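Local coordinates for protein beta-galactosidase (Marinomonas sp. ef1, PDB 6Y2K) that hydrolyses terminal beta-D-galactosidic bonds as a cold-active GH42 beta-galactosidase that works as a hexamer, at residues E531-P535 / L546-H550; A536-G542 / C559-D564. All blocks are in the same frame, centred on the assembly; numbering follows the deposited sequence.

Contact 1 of 2, residues E531-P535 / L546-H550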
loop_
_atom_site.group_PDB
_atom_site.type_symbol
_atom_site.label_atom_id
_atom_site.label_comp_id
_atom_site.label_asym_id
_atom_site.label_seq_id
_atom_site.Cartn_x
_atom_site.Cartn_y
_atom_site.Cartn_z
ATOM N N GLU A 531 -3.096 8.068 18.934
ATOM C CA GLU A 531 -2.871 6.702 18.432
ATOM C C GLU A 531 -1.561 6.561 17.641
ATOM O O GLU A 531 -0.917 5.502 17.673
ATOM C CB GLU A 531 -4.065 6.272 17.561
ATOM C CG GLU A 531 -4.086 4.802 17.141
ATOM C CD GLU A 531 -4.351 3.831 18.286
ATOM O OE1 GLU A 531 -4.929 4.210 19.319
ATOM O OE2 GLU A 531 -3.985 2.658 18.144
ATOM N N HIS A 532 -1.153 7.630 16.959
ATOM C CA HIS A 532 0.021 7.596 16.076
ATOM C C HIS A 532 1.406 7.539 16.730
ATOM O O HIS A 532 2.396 7.311 16.037
ATOM C CB HIS A 532 -0.026 8.745 15.043
ATOM C CG HIS A 532 0.038 10.132 15.627
ATOM N ND1 HIS A 532 1.188 10.667 16.172
ATOM C CD2 HIS A 532 -0.896 11.119 15.681
ATOM C CE1 HIS A 532 0.949 11.908 16.566
ATOM N NE2 HIS A 532 -0.306 12.210 16.270
ATOM N N THR A 533 1.482 7.738 18.046
ATOM C CA THR A 533 2.747 7.705 18.775
ATOM C C THR A 533 2.642 6.706 19.930
ATOM O O THR A 533 1.949 6.952 20.912
ATOM C CB THR A 533 3.157 9.117 19.251
ATOM O OG1 THR A 533 3.280 9.972 18.108
ATOM C CG2 THR A 533 4.491 9.100 19.999
ATOM N N GLN A 534 3.342 5.581 19.781
ATOM C CA GLN A 534 3.288 4.437 20.681
ATOM C C GLN A 534 4.712 4.060 21.120
ATOM O O GLN A 534 5.380 3.252 20.465
ATOM C CB GLN A 534 2.583 3.275 19.977
ATOM C CG GLN A 534 1.138 3.602 19.633
ATOM C CD GLN A 534 0.331 2.427 19.094
ATOM O OE1 GLN A 534 0.747 1.266 19.174
ATOM N NE2 GLN A 534 -0.846 2.732 18.539
ATOM N N PRO A 535 5.201 4.674 22.216
ATOM C CA PRO A 535 6.574 4.443 22.690
ATOM C C PRO A 535 6.943 2.975 22.950
ATOM O O PRO A 535 6.091 2.183 23.397
ATOM C CB PRO A 535 6.623 5.241 23.998
ATOM C CG PRO A 535 5.658 6.354 23.786
ATOM C CD PRO A 535 4.537 5.741 22.992
ATOM N N LEU A 546 3.607 0.808 24.281
ATOM C CA LEU A 546 2.538 1.415 25.060
ATOM C C LEU A 546 1.819 2.437 24.188
ATOM O O LEU A 546 2.397 2.964 23.241
ATOM C CB LEU A 546 3.101 2.078 26.313
ATOM C CG LEU A 546 3.944 3.352 26.158
ATOM C CD1 LEU A 546 3.086 4.617 26.210
ATOM C CD2 LEU A 546 4.991 3.387 27.255
ATOM N N LYS A 547 0.562 2.718 24.524
ATOM C CA LYS A 547 -0.252 3.686 23.796
ATOM C C LYS A 547 -1.169 4.461 24.732
ATOM O O LYS A 547 -1.466 4.004 25.836
ATOM C CB LYS A 547 -1.081 2.991 22.713
ATOM C CG LYS A 547 -1.945 1.839 23.198
ATOM C CD LYS A 547 -2.491 1.041 22.014
ATOM C CE LYS A 547 -3.371 -0.121 22.471
ATOM N NZ LYS A 547 -4.069 -0.757 21.308
ATOM N N HIS A 548 -1.565 5.655 24.296
ATOM C CA HIS A 548 -2.645 6.468 24.895
ATOM C C HIS A 548 -2.309 7.206 26.183
ATOM O O HIS A 548 -2.640 8.398 26.319
ATOM C CB HIS A 548 -3.943 5.657 25.112
ATOM C CG HIS A 548 -4.412 4.918 23.897
ATOM N ND1 HIS A 548 -5.156 3.760 23.976
ATOM C CD2 HIS A 548 -4.247 5.174 22.576
ATOM C CE1 HIS A 548 -5.425 3.331 22.755
ATOM N NE2 HIS A 548 -4.887 4.171 21.889
ATOM N N TRP A 549 -1.699 6.497 27.131
ATOM C CA TRP A 549 -1.459 6.997 28.477
ATOM C C TRP A 549 -0.084 6.522 28.957
ATOM O O TRP A 549 0.203 5.333 28.945
ATOM C CB TRP A 549 -2.551 6.471 29.404
ATOM C CG TRP A 549 -2.620 7.172 30.708
ATOM C CD1 TRP A 549 -2.042 6.785 31.883
ATOM C CD2 TRP A 549 -3.305 8.392 30.980
ATOM N NE1 TRP A 549 -2.324 7.694 32.874
ATOM C CE2 TRP A 549 -3.102 8.690 32.346
ATOM C CE3 TRP A 549 -4.072 9.267 30.197
ATOM C CZ2 TRP A 549 -3.647 9.829 32.959
ATOM C CZ3 TRP A 549 -4.612 10.398 30.799
ATOM C CH2 TRP A 549 -4.394 10.671 32.173
ATOM N N HIS A 550 0.746 7.474 29.372
ATOM C CA HIS A 550 2.174 7.253 29.595
ATOM C C HIS A 550 2.607 8.086 30.801
ATOM O O HIS A 550 3.005 9.243 30.664
ATOM C CB HIS A 550 2.928 7.628 28.299
ATOM C CG HIS A 550 4.417 7.454 28.347
ATOM N ND1 HIS A 550 5.273 8.278 27.646
ATOM C CD2 HIS A 550 5.199 6.534 28.960
ATOM C CE1 HIS A 550 6.520 7.888 27.847
ATOM N NE2 HIS A 550 6.503 6.825 28.632
HETATM O O HOH W 1 -5.416 1.146 19.836
HETATM O O HOH W 2 -2.880 0.119 18.199
HETATM O O HOH W 3 -0.511 6.098 21.638
#
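Glu531 reaches across to His548 with its carboxylate, in the loop between strands 521-528 and 536-538 of the trimerisation domain. Its CG stands anti to the backbone N (chi1 -171°) and the chain then bends at chi2, which carries OE1 to the edge of the imidazole. His548 NE2 donates to Glu531 OE1 at 2.6 Å in a nearly straight bond. The donor meets the oxygen on its syn side, 25° out of the carboxylate plane; the oxygen lies in the ring plane, although the carboxylate itself is turned 52° against the ring. The other oxygen, Glu531 OE2, accepts a hydrogen bond from a water at 2.7 Å, and that water in turn accepts one from Lys547 NZ. The aliphatic part of the same lysine covers one face of the His548 ring, with CG over its centre. In the same loop, His532 and Thr533 pack on Leu287 of a second subunit. The carbonyl O of Thr533 is joined to His548 N through another water. Gln534 turns its amide back on its own loop, NE2 donating to Glu531 O at 2.9 Å, while its CG lies alongside Lys547 CB at 3.8 Å, the two side chains pointing the same way. Pro535 closes the segment: its O receives the N-H of Leu546 at 3.0 Å, and its ring carbon CD packs on Leu546 CD1 at 3.7 Å. The contact thus passes from charge and water at Glu531 to apolar packing at Pro535, beside the corner where the chain leaves strand 544-547 for strand 549-555. The Glu531 carboxylate would be likely to favour a proton on His548 NE2 and could raise the imidazole's affinity for a second one.

Contact 2 of 2, residues A536-G542 / C559-D564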
loop_
_atom_site.group_PDB
_atom_site.type_symbol
_atom_site.label_atom_id
_atom_site.label_comp_id
_atom_site.label_asym_id
_atom_site.label_seq_id
_atom_site.Cartn_x
_atom_site.Cartn_y
_atom_site.Cartn_z
ATOM N N ALA A 536 8.205 2.631 22.687
ATOM C CA ALA A 536 8.698 1.275 22.863
ATOM C C ALA A 536 8.868 0.956 24.352
ATOM O O ALA A 536 9.185 1.839 25.156
ATOM C CB ALA A 536 10.012 1.078 22.120
ATOM N N VAL A 537 8.616 -0.302 24.690
ATOM C CA VAL A 537 8.725 -0.830 26.042
ATOM C C VAL A 537 9.653 -2.049 26.006
ATOM O O VAL A 537 9.624 -2.825 25.052
ATOM C CB VAL A 537 7.332 -1.226 26.582
ATOM C CG1 VAL A 537 7.426 -1.878 27.957
ATOM C CG2 VAL A 537 6.427 -0.000 26.639
ATOM N N SER A 538 10.471 -2.195 27.047
ATOM C CA SER A 538 11.367 -3.335 27.216
ATOM C C SER A 538 11.468 -3.633 28.716
ATOM O O SER A 538 10.772 -3.002 29.503
ATOM C CB SER A 538 12.737 -3.024 26.606
ATOM O OG SER A 538 13.339 -1.905 27.229
ATOM N N GLY A 539 12.301 -4.590 29.116
ATOM C CA GLY A 539 12.478 -4.899 30.535
ATOM C C GLY A 539 12.485 -6.375 30.852
ATOM O O GLY A 539 12.458 -7.215 29.950
ATOM N N ARG A 540 12.542 -6.681 32.148
ATOM C CA ARG A 540 12.539 -8.055 32.649
ATOM C C ARG A 540 11.457 -8.951 32.064
ATOM O O ARG A 540 11.715 -10.116 31.805
ATOM C CB ARG A 540 12.350 -8.079 34.167
ATOM C CG ARG A 540 13.585 -7.721 34.950
ATOM C CD ARG A 540 14.507 -8.922 35.095
ATOM N NE ARG A 540 15.842 -8.459 35.466
ATOM C CZ ARG A 540 16.985 -9.078 35.181
ATOM N NH1 ARG A 540 17.007 -10.230 34.509
ATOM N NH2 ARG A 540 18.134 -8.521 35.574
ATOM N N TRP A 541 10.244 -8.424 31.903
ATOM C CA TRP A 541 9.084 -9.258 31.548
ATOM C C TRP A 541 8.674 -9.284 30.078
ATOM O O TRP A 541 7.837 -10.105 29.708
ATOM C CB TRP A 541 7.870 -8.889 32.410
ATOM C CG TRP A 541 7.940 -9.396 33.821
ATOM C CD1 TRP A 541 8.934 -10.150 34.395
ATOM C CD2 TRP A 541 6.945 -9.222 34.824
ATOM N NE1 TRP A 541 8.618 -10.435 35.702
ATOM C CE2 TRP A 541 7.403 -9.874 35.990
ATOM C CE3 TRP A 541 5.711 -8.566 34.856
ATOM C CZ2 TRP A 541 6.678 -9.879 37.173
ATOM C CZ3 TRP A 541 4.989 -8.577 36.031
ATOM C CH2 TRP A 541 5.473 -9.235 37.174
ATOM N N GLY A 542 9.242 -8.423 29.244
ATOM C CA GLY A 542 8.912 -8.453 27.820
ATOM C C GLY A 542 9.256 -7.187 27.080
ATOM O O GLY A 542 9.819 -6.244 27.654
ATOM N N CYS A 559 11.697 -2.380 38.594
ATOM C CA CYS A 559 10.941 -2.237 37.353
ATOM C C CYS A 559 10.960 -3.540 36.569
ATOM O O CYS A 559 12.021 -4.114 36.339
ATOM C CB CYS A 559 11.547 -1.137 36.491
ATOM S SG CYS A 559 11.254 0.515 37.136
ATOM N N LEU A 560 9.775 -3.988 36.162
ATOM C CA LEU A 560 9.607 -5.163 35.315
ATOM C C LEU A 560 9.457 -4.787 33.838
ATOM O O LEU A 560 9.693 -5.637 32.967
ATOM C CB LEU A 560 8.398 -5.979 35.768
ATOM C CG LEU A 560 8.397 -6.556 37.195
ATOM C CD1 LEU A 560 9.672 -7.357 37.457
ATOM C CD2 LEU A 560 8.201 -5.501 38.285
ATOM N N LEU A 561 9.028 -3.547 33.575
ATOM C CA LEU A 561 8.994 -2.957 32.233
ATOM C C LEU A 561 9.366 -1.478 32.326
ATOM O O LEU A 561 8.996 -0.812 33.292
ATOM C CB LEU A 561 7.596 -3.078 31.613
ATOM C CG LEU A 561 7.012 -4.480 31.399
ATOM C CD1 LEU A 561 5.561 -4.393 30.956
ATOM C CD2 LEU A 561 7.811 -5.270 30.376
ATOM N N LYS A 562 10.080 -0.974 31.321
ATOM C CA LYS A 562 10.467 0.430 31.241
ATOM C C LYS A 562 10.401 0.915 29.800
ATOM O O LYS A 562 10.492 0.117 28.880
ATOM C CB LYS A 562 11.903 0.615 31.731
ATOM C CG LYS A 562 12.159 0.125 33.146
ATOM C CD LYS A 562 13.531 0.522 33.673
ATOM C CE LYS A 562 14.654 -0.047 32.828
ATOM N NZ LYS A 562 15.904 -0.189 33.625
ATOM N N ASP A 563 10.273 2.224 29.606
ATOM C CA ASP A 563 10.393 2.815 28.257
ATOM C C ASP A 563 11.870 3.033 27.882
ATOM O O ASP A 563 12.759 2.753 28.694
ATOM C CB ASP A 563 9.521 4.074 28.098
ATOM C CG ASP A 563 9.946 5.245 28.969
ATOM O OD1 ASP A 563 11.134 5.377 29.350
ATOM O OD2 ASP A 563 9.043 6.066 29.257
ATOM N N ASP A 564 12.134 3.521 26.668
ATOM C CA ASP A 564 13.529 3.710 26.205
ATOM C C ASP A 564 14.319 4.744 27.015
ATOM O O ASP A 564 15.545 4.651 27.087
ATOM C CB ASP A 564 13.600 4.087 24.714
ATOM C CG ASP A 564 13.403 2.889 23.771
ATOM O OD1 ASP A 564 13.246 1.723 24.212
ATOM O OD2 ASP A 564 13.417 3.137 22.549
HETATM O O HOH W 4 10.141 4.203 24.723
HETATM O O HOH W 5 12.362 0.285 26.111
HETATM O O HOH W 6 12.756 -4.118 33.673
#
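Residues 536-538 and 562-563 run antiparallel in the mixed sheet of the trimerisation domain, with Ser538 and Lys562 as a hydrogen-bonded pair: Ser538 N donates to Lys562 O at 3.0 Å and Lys562 N to Ser538 O at 2.8 Å. Beyond this pair the strand is broken by a classic beta bulge, in which Leu560 and Leu561 both face Leu570 of strand 568-573. The chain of 536-542 follows it round, and Trp541 N donates to Leu560 O at 3.0 Å. Gly539 lies against the bulge, where a CB would run into Leu560 O and Leu561 CA. Trp541 and Leu560 lie side by side and point the same way. The leucine comes over one face of the indole, with CG 3.7 Å from the centroid of the six-membered ring and 11° off its normal, a CH-pi contact; Leu560 CD1 comes close to Trp541 NE1. Trp541 CG sits beside the backbone N (chi1 -75°), which lays the indole alongside the leucine, while Leu595 of helix 585-598 also touches the ring. Replacing Trp541 by an alanine is likely to uncover Leu560 and open a gap between the bulge and helix 585-598. Leu561 turns to the helix side, its CB meeting Val537 CG1 at 3.9 Å and its CD2 lying against the backbone of Gly542. Ser538 and Lys562 share the other face of the sheet and pack on Tyr605 and Tyr604, respectively, of a third subunit, so this face of the sheet also lies at a subunit interface of the hexamer. At the far end Ala536 CB rests against the carboxylate of Asp564, and a water donates to Ala536 O at 2.6 Å while accepting from Asp564 N.

The segments of the two contacts alternate along the chain, Pro535 of contact 1 leading straight into Ala536 of contact 2, and strands 536-538 and 544-547 are neighbours in one mixed sheet. Contact 1 lies at the surface, joining a loop to a strand corner through a histidine-carboxylate bond and bridging waters. Contact 2 is more buried: paired backbones and a leucine-tryptophan contact dominate, and waters supplement the direct bonds. They meet where His550 NE2 lies 2.7 Å from Asp563 OD2, a probable hydrogen bond, and where Leu546 CD2 packs on Val537 CG2. Each also touches a neighbouring subunit, contact 1 the second and contact 2 the third.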